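Side-chain contact in Pex protein (Anabaena sp. PCC 7120, PDB 2DQL), which is a circadian clock-associated protein of the PadR-like family and probably acts as a DNA-binding transcriptional regulator through its helix-turn-helix fold: residues 104-107 with 108-111. Sequence-based numbering, arbitrary orientation.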
loop_
_atom_site.group_PDB
_atom_site.type_symbol
_atom_site.label_atom_id
_atom_site.label_comp_id
_atom_site.label_asym_id
_atom_site.label_seq_id
_atom_site.Cartn_x
_atom_site.Cartn_y
_atom_site.Cartn_z
ATOM N N ARG A 104 -13.992 -0.844 16.392
ATOM C CA ARG A 104 -14.220 0.594 16.333
ATOM C C ARG A 104 -13.105 1.269 15.540
ATOM O O ARG A 104 -13.345 2.246 14.836
ATOM C CB ARG A 104 -14.304 1.189 17.743
ATOM C CG ARG A 104 -15.680 1.044 18.395
ATOM C CD ARG A 104 -15.765 1.831 19.704
ATOM N NE ARG A 104 -15.295 1.069 20.860
ATOM C CZ ARG A 104 -15.999 0.112 21.458
ATOM N NH1 ARG A 104 -17.208 -0.206 21.013
ATOM N NH2 ARG A 104 -15.495 -0.529 22.505
ATOM N N LEU A 105 -11.889 0.744 15.649
ATOM C CA LEU A 105 -10.766 1.309 14.903
ATOM C C LEU A 105 -11.030 1.158 13.407
ATOM O O LEU A 105 -10.726 2.054 12.618
ATOM C CB LEU A 105 -9.456 0.612 15.286
ATOM C CG LEU A 105 -9.005 0.785 16.741
ATOM C CD1 LEU A 105 -7.670 0.076 16.963
ATOM C CD2 LEU A 105 -8.882 2.278 17.062
ATOM N N TRP A 106 -11.604 0.024 13.020
ATOM C CA TRP A 106 -11.924 -0.223 11.620
ATOM C C TRP A 106 -13.000 0.749 11.152
ATOM O O TRP A 106 -12.852 1.402 10.121
ATOM C CB TRP A 106 -12.413 -1.664 11.424
ATOM C CG TRP A 106 -13.199 -1.861 10.156
ATOM C CD1 TRP A 106 -14.542 -2.086 10.051
ATOM C CD2 TRP A 106 -12.695 -1.798 8.816
ATOM N NE1 TRP A 106 -14.909 -2.166 8.727
ATOM C CE2 TRP A 106 -13.794 -1.992 7.948
ATOM C CE3 TRP A 106 -11.422 -1.595 8.265
ATOM C CZ2 TRP A 106 -13.659 -1.988 6.555
ATOM C CZ3 TRP A 106 -11.287 -1.592 6.880
ATOM C CH2 TRP A 106 -12.401 -1.788 6.042
ATOM N N GLN A 107 -14.082 0.849 11.917
ATOM C CA GLN A 107 -15.175 1.740 11.549
ATOM C C GLN A 107 -14.708 3.187 11.375
ATOM O O GLN A 107 -15.106 3.861 10.427
ATOM C CB GLN A 107 -16.292 1.659 12.590
ATOM C CG GLN A 107 -16.848 0.251 12.752
ATOM C CD GLN A 107 -18.030 0.191 13.694
ATOM O OE1 GLN A 107 -19.099 0.737 13.404
ATOM N NE2 GLN A 107 -17.847 -0.469 14.833
ATOM N N ASN A 108 -13.862 3.661 12.281
ATOM C CA ASN A 108 -13.352 5.028 12.185
ATOM C C ASN A 108 -12.426 5.155 10.977
ATOM O O ASN A 108 -12.461 6.150 10.252
ATOM C CB ASN A 108 -12.587 5.408 13.457
ATOM C CG ASN A 108 -13.502 5.621 14.648
ATOM O OD1 ASN A 108 -14.402 6.459 14.610
ATOM N ND2 ASN A 108 -13.275 4.866 15.716
ATOM N N TYR A 109 -11.600 4.136 10.770
ATOM C CA TYR A 109 -10.652 4.101 9.663
ATOM C C TYR A 109 -11.361 4.200 8.315
ATOM O O TYR A 109 -10.951 4.964 7.435
ATOM C CB TYR A 109 -9.858 2.795 9.718
ATOM C CG TYR A 109 -8.927 2.568 8.549
ATOM C CD1 TYR A 109 -7.649 3.124 8.529
ATOM C CD2 TYR A 109 -9.318 1.773 7.472
ATOM C CE1 TYR A 109 -6.777 2.887 7.466
ATOM C CE2 TYR A 109 -8.455 1.532 6.404
ATOM C CZ TYR A 109 -7.188 2.089 6.411
ATOM O OH TYR A 109 -6.323 1.818 5.375
ATOM N N ILE A 110 -12.425 3.420 8.167
ATOM C CA ILE A 110 -13.197 3.376 6.933
ATOM C C ILE A 110 -14.113 4.589 6.778
ATOM O O ILE A 110 -14.472 4.964 5.662
ATOM C CB ILE A 110 -14.044 2.083 6.872
ATOM C CG1 ILE A 110 -14.571 1.868 5.456
ATOM C CG2 ILE A 110 -15.200 2.165 7.853
ATOM C CD1 ILE A 110 -13.485 1.567 4.456
ATOM N N TYR A 111 -14.491 5.195 7.899
ATOM C CA TYR A 111 -15.361 6.366 7.876
ATOM C C TYR A 111 -14.617 7.563 7.291
ATOM O O TYR A 111 -15.085 8.198 6.346
ATOM C CB TYR A 111 -15.830 6.703 9.295
ATOM C CG TYR A 111 -16.698 7.941 9.381
ATOM C CD1 TYR A 111 -18.013 7.930 8.913
ATOM C CD2 TYR A 111 -16.198 9.129 9.913
ATOM C CE1 TYR A 111 -18.809 9.075 8.974
ATOM C CE2 TYR A 111 -16.984 10.278 9.977
ATOM C CZ TYR A 111 -18.287 10.243 9.507
ATOM O OH TYR A 111 -19.067 11.378 9.571
#
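W106 and I110 meet one turn apart on helix 96-112. I110 CB sits over one face of the indole, displaced toward the rim. It lies 4.2 Å from the centroid of the six-membered ring and 14° off the ring normal, a CH-pi contact. I110 CD1 reaches W106 CH2 at 3.9 Å. Y109 touches the same six-membered ring through one ring atom, with CD2 3.9 Å from W106 CZ3, and the two side chains cross obliquely.

Torsions explain the meeting. W106 has CG anti to its backbone N (chi1 160°), which swings the indole forward along the helix toward I110. I110 CG1 is also anti to N, which places it beside W106 CZ2, and the turn at chi2 (67°) then brings CD1 to CH2.

Four i to i+4 backbone bonds hold the spacing. I110 N donates to W106 O at 2.8 Å. N108 N donates to R104 O at 3.0 Å.

The buried indole faces helix 20-31, touching V22 and C25 and meeting the rings of Y26 and Y29. With an alanine here in place of W106, I110 and Y109 would probably lose the ring they share, and a gap is likely to open against helix 20-31. Helix 96-112 thus lies against helix 20-31 through W106, and its L105 packs on F10 of the second subunit.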